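Local coordinates for translation initiation factor eIF2 assembly protein (Schizosaccharomyces pombe, PDB 4ZGP) that acts as an ATP-dependent chaperone of ATP-grasp fold that binds the gamma subunit of eIF2 and lets it assemble with the alpha and beta subunits, at residues Ile23-His31 with Ala158-Asp166; His31-Phe41 with Lys233-Pro241. One frame throughout, in Å; residues are numbered along the deposited sequence.

Contact 1: residues Ile23-His31 with Ala158-Asp166; sequences ILTKNQVLH and AFDDCKDFD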
# COMPACT_ATOMS: atom_id res chain seq x y z
N ILE A 23 -11.60 5.16 16.00
CA ILE A 23 -12.17 3.84 15.72
C ILE A 23 -12.08 3.50 14.22
O ILE A 23 -12.00 4.38 13.36
CB ILE A 23 -13.64 3.74 16.18
CG1 ILE A 23 -14.57 4.50 15.24
CG2 ILE A 23 -13.79 4.23 17.62
CD1 ILE A 23 -15.58 3.61 14.55
N LEU A 24 -12.08 2.20 13.94
CA LEU A 24 -11.99 1.67 12.59
C LEU A 24 -13.23 0.87 12.23
O LEU A 24 -13.61 -0.03 12.97
CB LEU A 24 -10.76 0.78 12.47
CG LEU A 24 -10.44 0.22 11.08
CD1 LEU A 24 -10.05 1.34 10.14
CD2 LEU A 24 -9.34 -0.82 11.18
N THR A 25 -13.86 1.19 11.11
CA THR A 25 -15.01 0.40 10.68
C THR A 25 -14.63 -0.59 9.58
O THR A 25 -13.64 -0.39 8.87
CB THR A 25 -16.16 1.28 10.17
OG1 THR A 25 -15.76 1.89 8.94
CG2 THR A 25 -16.52 2.36 11.19
N LYS A 26 -15.42 -1.64 9.46
CA LYS A 26 -15.32 -2.59 8.36
C LYS A 26 -15.29 -1.89 6.99
O LYS A 26 -14.49 -2.25 6.13
CB LYS A 26 -16.48 -3.58 8.41
CG LYS A 26 -16.59 -4.47 7.20
CD LYS A 26 -17.87 -5.32 7.24
CE LYS A 26 -19.13 -4.47 7.16
NZ LYS A 26 -19.77 -4.51 5.81
N ASN A 27 -16.17 -0.91 6.80
CA ASN A 27 -16.21 -0.21 5.52
C ASN A 27 -14.90 0.54 5.24
O ASN A 27 -14.46 0.64 4.10
CB ASN A 27 -17.40 0.76 5.46
CG ASN A 27 -18.70 0.07 5.05
OD1 ASN A 27 -18.69 -1.09 4.64
ND2 ASN A 27 -19.82 0.77 5.15
N GLN A 28 -14.29 1.08 6.28
CA GLN A 28 -13.04 1.81 6.07
C GLN A 28 -11.95 0.89 5.56
O GLN A 28 -11.13 1.30 4.72
CB GLN A 28 -12.56 2.47 7.35
CG GLN A 28 -13.25 3.78 7.66
CD GLN A 28 -12.80 4.27 9.02
OE1 GLN A 28 -13.23 3.74 10.04
NE2 GLN A 28 -11.87 5.23 9.04
N VAL A 29 -11.93 -0.34 6.07
CA VAL A 29 -10.97 -1.35 5.62
C VAL A 29 -11.28 -1.81 4.18
O VAL A 29 -10.38 -1.91 3.33
CB VAL A 29 -10.94 -2.57 6.60
CG1 VAL A 29 -10.15 -3.72 6.02
CG2 VAL A 29 -10.36 -2.14 7.94
N LEU A 30 -12.55 -2.06 3.91
CA LEU A 30 -12.98 -2.45 2.56
C LEU A 30 -12.66 -1.39 1.51
O LEU A 30 -12.32 -1.73 0.37
CB LEU A 30 -14.50 -2.74 2.53
CG LEU A 30 -15.00 -4.03 3.18
CD1 LEU A 30 -16.52 -4.06 3.18
CD2 LEU A 30 -14.43 -5.25 2.45
N HIS A 31 -12.80 -0.11 1.86
CA HIS A 31 -12.56 0.97 0.91
C HIS A 31 -11.08 1.08 0.50
O HIS A 31 -10.77 1.67 -0.54
CB HIS A 31 -13.03 2.32 1.48
CG HIS A 31 -14.51 2.39 1.66
ND1 HIS A 31 -15.11 3.29 2.52
CD2 HIS A 31 -15.51 1.64 1.14
CE1 HIS A 31 -16.42 3.11 2.48
NE2 HIS A 31 -16.69 2.12 1.66
N ALA A 158 -7.43 -9.21 8.87
CA ALA A 158 -7.68 -7.93 8.21
C ALA A 158 -8.77 -7.10 8.88
O ALA A 158 -8.71 -5.87 8.85
CB ALA A 158 -8.04 -8.16 6.75
N PHE A 159 -9.77 -7.76 9.46
CA PHE A 159 -10.91 -7.03 10.01
C PHE A 159 -11.00 -7.06 11.54
O PHE A 159 -12.01 -6.67 12.10
CB PHE A 159 -12.21 -7.59 9.43
CG PHE A 159 -12.31 -7.43 7.95
CD1 PHE A 159 -12.77 -6.25 7.39
CD2 PHE A 159 -11.92 -8.45 7.11
CE1 PHE A 159 -12.86 -6.09 6.03
CE2 PHE A 159 -11.98 -8.30 5.74
CZ PHE A 159 -12.46 -7.11 5.20
N ASP A 160 -9.93 -7.50 12.20
CA ASP A 160 -9.98 -7.72 13.64
C ASP A 160 -10.10 -6.43 14.46
O ASP A 160 -10.57 -6.46 15.60
CB ASP A 160 -8.75 -8.51 14.10
CG ASP A 160 -8.75 -9.95 13.59
OD1 ASP A 160 -9.74 -10.37 12.94
OD2 ASP A 160 -7.75 -10.66 13.84
N ASP A 161 -9.67 -5.31 13.89
CA ASP A 161 -9.76 -4.05 14.62
C ASP A 161 -11.05 -3.28 14.34
O ASP A 161 -11.26 -2.21 14.91
CB ASP A 161 -8.55 -3.18 14.29
CG ASP A 161 -7.28 -3.69 14.93
OD1 ASP A 161 -7.35 -4.26 16.05
OD2 ASP A 161 -6.20 -3.53 14.32
N CYS A 162 -11.91 -3.81 13.48
CA CYS A 162 -13.15 -3.14 13.16
C CYS A 162 -14.16 -3.33 14.27
O CYS A 162 -14.54 -4.46 14.60
CB CYS A 162 -13.71 -3.66 11.84
SG CYS A 162 -12.51 -3.51 10.52
N LYS A 163 -14.60 -2.22 14.86
CA LYS A 163 -15.49 -2.30 16.00
C LYS A 163 -16.86 -2.84 15.58
O LYS A 163 -17.55 -3.46 16.38
CB LYS A 163 -15.64 -0.93 16.67
CG LYS A 163 -16.31 -1.02 18.03
CD LYS A 163 -16.49 0.35 18.67
CE LYS A 163 -17.24 0.22 19.99
NZ LYS A 163 -17.42 1.54 20.66
N ASP A 164 -17.23 -2.61 14.32
CA ASP A 164 -18.55 -3.01 13.86
C ASP A 164 -18.55 -4.38 13.19
O ASP A 164 -19.49 -4.72 12.46
CB ASP A 164 -19.12 -1.96 12.90
CG ASP A 164 -18.26 -1.74 11.65
OD1 ASP A 164 -17.13 -2.27 11.56
OD2 ASP A 164 -18.74 -1.01 10.76
N PHE A 165 -17.52 -5.18 13.45
CA PHE A 165 -17.41 -6.50 12.83
C PHE A 165 -16.68 -7.49 13.75
O PHE A 165 -15.49 -7.33 14.03
CB PHE A 165 -16.71 -6.38 11.48
CG PHE A 165 -16.85 -7.59 10.62
CD1 PHE A 165 -18.03 -7.83 9.92
CD2 PHE A 165 -15.81 -8.50 10.50
CE1 PHE A 165 -18.17 -8.95 9.12
CE2 PHE A 165 -15.94 -9.62 9.70
CZ PHE A 165 -17.12 -9.85 9.01
N ASP A 166 -17.41 -8.52 14.19
CA ASP A 166 -16.90 -9.48 15.17
C ASP A 166 -16.37 -10.77 14.52
O ASP A 166 -16.88 -11.21 13.49
CB ASP A 166 -17.99 -9.82 16.18
CG ASP A 166 -19.38 -9.61 15.63
OD1 ASP A 166 -19.83 -8.45 15.57
OD2 ASP A 166 -20.03 -10.61 15.24
O HOH W 1 -12.01 0.29 16.14
O HOH W 2 -18.69 -0.48 8.23

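Contact 2: residues His31-Phe41 with Lys233-Pro241; sequences HCQFSSWYSLF and KKLDTFPDP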
# COMPACT_ATOMS: atom_id res chain seq x y z
N HIS A 31 -12.80 -0.11 1.86
CA HIS A 31 -12.56 0.97 0.91
C HIS A 31 -11.08 1.08 0.50
O HIS A 31 -10.77 1.67 -0.54
CB HIS A 31 -13.03 2.32 1.48
CG HIS A 31 -14.51 2.39 1.66
ND1 HIS A 31 -15.11 3.29 2.52
CD2 HIS A 31 -15.51 1.64 1.14
CE1 HIS A 31 -16.42 3.11 2.48
NE2 HIS A 31 -16.69 2.12 1.66
N CYS A 32 -10.20 0.53 1.33
CA CYS A 32 -8.76 0.62 1.09
C CYS A 32 -8.20 -0.58 0.35
O CYS A 32 -6.99 -0.63 0.10
CB CYS A 32 -8.01 0.79 2.42
SG CYS A 32 -8.18 2.48 3.02
N GLN A 33 -9.05 -1.55 0.01
CA GLN A 33 -8.56 -2.66 -0.81
C GLN A 33 -8.05 -2.13 -2.13
O GLN A 33 -8.63 -1.21 -2.71
CB GLN A 33 -9.67 -3.68 -1.10
CG GLN A 33 -10.32 -4.38 0.07
CD GLN A 33 -11.55 -5.16 -0.40
OE1 GLN A 33 -11.46 -6.35 -0.68
NE2 GLN A 33 -12.68 -4.48 -0.53
N PHE A 34 -6.96 -2.72 -2.64
CA PHE A 34 -6.38 -2.26 -3.90
C PHE A 34 -7.42 -2.18 -5.03
O PHE A 34 -7.51 -1.18 -5.74
CB PHE A 34 -5.23 -3.19 -4.34
CG PHE A 34 -4.41 -2.63 -5.44
CD1 PHE A 34 -3.30 -1.83 -5.17
CD2 PHE A 34 -4.73 -2.91 -6.76
CE1 PHE A 34 -2.54 -1.31 -6.20
CE2 PHE A 34 -3.98 -2.38 -7.79
CZ PHE A 34 -2.89 -1.58 -7.52
N SER A 35 -8.20 -3.24 -5.18
CA SER A 35 -9.21 -3.24 -6.24
C SER A 35 -10.21 -2.10 -6.08
O SER A 35 -10.73 -1.59 -7.06
CB SER A 35 -9.95 -4.58 -6.28
OG SER A 35 -10.54 -4.89 -5.04
N SER A 36 -10.47 -1.68 -4.85
CA SER A 36 -11.46 -0.62 -4.65
C SER A 36 -10.93 0.74 -5.08
O SER A 36 -11.68 1.55 -5.60
CB SER A 36 -11.92 -0.57 -3.18
OG SER A 36 -12.56 -1.77 -2.81
N TRP A 37 -9.65 1.02 -4.89
CA TRP A 37 -9.23 2.37 -5.24
C TRP A 37 -8.46 2.43 -6.55
O TRP A 37 -8.38 3.50 -7.17
CB TRP A 37 -8.42 3.00 -4.09
CG TRP A 37 -7.15 2.29 -3.68
CD1 TRP A 37 -7.00 1.44 -2.62
CD2 TRP A 37 -5.87 2.41 -4.29
NE1 TRP A 37 -5.71 1.01 -2.55
CE2 TRP A 37 -4.98 1.58 -3.56
CE3 TRP A 37 -5.38 3.10 -5.40
CZ2 TRP A 37 -3.64 1.44 -3.90
CZ3 TRP A 37 -4.04 2.96 -5.73
CH2 TRP A 37 -3.19 2.13 -4.99
N TYR A 38 -7.93 1.30 -6.99
CA TYR A 38 -7.17 1.28 -8.25
C TYR A 38 -8.10 1.70 -9.39
O TYR A 38 -7.72 2.47 -10.26
CB TYR A 38 -6.56 -0.09 -8.55
CG TYR A 38 -5.79 -0.11 -9.85
CD1 TYR A 38 -4.55 0.51 -9.95
CD2 TYR A 38 -6.31 -0.72 -10.99
CE1 TYR A 38 -3.85 0.51 -11.15
CE2 TYR A 38 -5.61 -0.72 -12.19
CZ TYR A 38 -4.38 -0.09 -12.26
OH TYR A 38 -3.66 -0.08 -13.44
N SER A 39 -9.32 1.18 -9.32
CA SER A 39 -10.43 1.53 -10.20
C SER A 39 -10.69 3.03 -10.25
O SER A 39 -10.75 3.62 -11.32
CB SER A 39 -11.69 0.80 -9.72
OG SER A 39 -11.70 0.80 -8.29
N LEU A 40 -10.84 3.63 -9.07
CA LEU A 40 -10.99 5.08 -8.96
C LEU A 40 -9.87 5.90 -9.57
O LEU A 40 -10.12 6.93 -10.19
CB LEU A 40 -11.09 5.49 -7.48
CG LEU A 40 -12.28 4.97 -6.70
CD1 LEU A 40 -12.21 5.50 -5.25
CD2 LEU A 40 -13.58 5.41 -7.40
N PHE A 41 -8.63 5.46 -9.35
CA PHE A 41 -7.48 6.31 -9.54
C PHE A 41 -6.47 5.74 -10.54
O PHE A 41 -5.28 6.02 -10.45
CB PHE A 41 -6.81 6.54 -8.16
CG PHE A 41 -7.75 7.15 -7.16
CD1 PHE A 41 -8.51 8.23 -7.54
CD2 PHE A 41 -7.90 6.62 -5.90
CE1 PHE A 41 -9.43 8.82 -6.65
CE2 PHE A 41 -8.79 7.20 -5.00
CZ PHE A 41 -9.56 8.30 -5.39
N LYS A 233 -6.62 16.72 -4.36
CA LYS A 233 -7.83 17.24 -5.02
C LYS A 233 -8.39 16.23 -6.00
O LYS A 233 -9.60 16.19 -6.25
CB LYS A 233 -7.54 18.55 -5.76
CG LYS A 233 -7.26 19.72 -4.85
CD LYS A 233 -6.85 20.93 -5.68
CE LYS A 233 -6.60 22.15 -4.80
NZ LYS A 233 -5.43 21.97 -3.89
N LYS A 234 -7.51 15.41 -6.55
CA LYS A 234 -7.94 14.38 -7.51
C LYS A 234 -8.42 13.09 -6.84
O LYS A 234 -8.85 12.16 -7.52
CB LYS A 234 -6.80 14.06 -8.48
CG LYS A 234 -6.49 15.21 -9.43
CD LYS A 234 -5.26 14.89 -10.26
CE LYS A 234 -4.72 16.12 -10.94
NZ LYS A 234 -3.33 15.88 -11.40
N LEU A 235 -8.36 13.04 -5.51
CA LEU A 235 -8.80 11.85 -4.76
C LEU A 235 -10.21 12.07 -4.20
O LEU A 235 -10.66 11.41 -3.25
CB LEU A 235 -7.82 11.53 -3.62
CG LEU A 235 -6.35 11.28 -4.04
CD1 LEU A 235 -5.47 10.92 -2.85
CD2 LEU A 235 -6.20 10.20 -5.12
N ASP A 236 -10.91 13.01 -4.83
CA ASP A 236 -12.25 13.43 -4.39
C ASP A 236 -13.27 12.29 -4.36
O ASP A 236 -14.27 12.37 -3.65
CB ASP A 236 -12.77 14.55 -5.29
CG ASP A 236 -12.79 14.17 -6.76
OD1 ASP A 236 -11.70 14.11 -7.38
OD2 ASP A 236 -13.89 13.95 -7.32
N THR A 237 -13.02 11.22 -5.11
CA THR A 237 -13.97 10.11 -5.16
C THR A 237 -13.73 9.09 -4.05
O THR A 237 -14.51 8.15 -3.89
CB THR A 237 -13.91 9.37 -6.51
OG1 THR A 237 -12.53 9.14 -6.84
CG2 THR A 237 -14.52 10.22 -7.60
N PHE A 238 -12.64 9.25 -3.29
CA PHE A 238 -12.42 8.32 -2.20
C PHE A 238 -13.52 8.57 -1.16
O PHE A 238 -13.80 9.72 -0.83
CB PHE A 238 -11.01 8.46 -1.58
CG PHE A 238 -10.69 7.33 -0.67
CD1 PHE A 238 -10.42 6.07 -1.20
CD2 PHE A 238 -10.77 7.47 0.71
CE1 PHE A 238 -10.17 4.99 -0.37
CE2 PHE A 238 -10.52 6.40 1.54
CZ PHE A 238 -10.21 5.16 1.00
N PRO A 239 -14.16 7.50 -0.65
CA PRO A 239 -15.45 7.69 0.03
C PRO A 239 -15.36 8.09 1.50
O PRO A 239 -16.40 8.49 2.04
CB PRO A 239 -16.13 6.31 -0.10
CG PRO A 239 -15.04 5.35 -0.32
CD PRO A 239 -13.97 6.10 -1.09
N ASP A 240 -14.19 8.00 2.12
CA ASP A 240 -14.06 8.35 3.55
C ASP A 240 -13.37 9.70 3.75
O ASP A 240 -12.54 10.09 2.94
CB ASP A 240 -13.30 7.25 4.28
CG ASP A 240 -13.98 5.90 4.17
OD1 ASP A 240 -15.22 5.86 4.30
OD2 ASP A 240 -13.28 4.88 3.97
N PRO A 241 -13.72 10.43 4.83
CA PRO A 241 -13.13 11.75 5.08
C PRO A 241 -11.70 11.69 5.61
O PRO A 241 -10.94 12.65 5.41
CB PRO A 241 -14.06 12.34 6.14
CG PRO A 241 -14.53 11.16 6.92
CD PRO A 241 -14.71 10.06 5.87
O HOH W 3 -12.17 8.64 -9.43

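Contact 1: residues Ile23-His31 with Ala158-Asp166
A158 presents its carbonyl oxygen to V29, whose CG1 lies 3.8 Å from A158 O, while the A158 methyl touches W118, an ATP-binding residue. F159 follows with the main apolar contact. V29 carries CG1 anti to its own nitrogen (chi1 170°), which brings that methyl to 3.6 Å from F159 CE1, and L30 comes in at the ring edge with CD2 next to CZ. Beyond the segments, F176 meets the same ring edge-to-face. D161 rests its CB on L24 CD2 and sends its carboxylate to R265 in a salt bridge; D161 O accepts a hydrogen bond from a water that in turn accepts from L24 N. C162 sits where the two backbones come nearest. Its CA makes a C-H...O contact with L24 O, and its sulfur fits against V29, SG to CG2 3.6 Å. The same L24 carbonyl is gripped a second time by K163 N, 3.1 Å from L24 O and almost straight in line with the C=O bond. D164 then turns back on the helix start: with chi1 at 60°, its CG stands between its own backbone N and carbonyl carbon, and OD1 receives K26 N through the syn lone pair at 2.8 Å. OD2 takes a water held by N27 N, so the carboxylate serves one amide directly and the next through a water, and would probably be stabilised as an anion there. F165 closes the row, its CD1 3.7 Å from K26 CD. Within 23-31, T25 OG1 accepts from Q28 N and Q28 OE1 from T25 N. The helix 26-31 thus begins with a classic capping box, supplemented by an aspartate from a distant loop built of two consecutive type I turns.

Contact 2: residues His31-Phe41 with Lys233-Pro241
H31 meets D240 in a His-carboxylate hydrogen bond, one end of a contact in which the N-terminal helical region of this ATP-grasp protein packs on the loop between helix 221-233 and strand 243-250. The imidazole of H31 lies beside its own backbone N, and ND1 donates to D240 OD2 over 2.8 Å. The acceptor lies almost in the ring plane, but the nitrogen stands 31° out of the carboxylate plane on the syn side, the two groups being twisted by 33°. P239 covers one face of the imidazole in a CH-pi contact, CG 3.6 Å from the ring centroid. An alanine in place of H31 would remove both donor and ring, and would probably leave D240 OD2 without this partner and P239 CG without the surface it covers. F238 swings its CG anti to the backbone N (chi1 -168°), which carries the ring edge to the backbone of H31, CE1 3.4 Å from H31 O, and C32 SG meets the edge at CZ in a sulfur-aromatic contact. P239 CD leans on a face of this phenyl. At the far end F41 is clasped on opposite faces, by CB of its neighbour L40 and by L235, whose CD2 stands nearly straight over the ring centre, 3.7 Å from the centroid. The backbone N of F238 comes to the edge of the same ring. L40 runs past T237 in the opposite direction and places CD1 near T237 O. A water completes this end, donating to L40 O at 2.8 Å and lying 2.7 Å from T237 OG1.

How the contacts relate
H31 belongs to both contacts: it is the last residue of 23-31 and the first of 31-41, and carries the histidine-aspartate bond of contact 2. The helices 26-31 and 34-40 follow each other in the chain, and L30 O lies 3.2 Å from S36 OG, a probable hydrogen bond, while Q28 CA packs on D240 OD2 at 3.7 Å. The contact centres are about 17 Å apart. Contact 1 reaches the nucleotide site through W118, which donates to V29 O and touches A158, whose side chain is about 13 Å from ADP. Contact 2 comes closer, the side chain of C32 being about 10 Å from ADP and about 5 Å from that of N260, an inferred magnesium ligand.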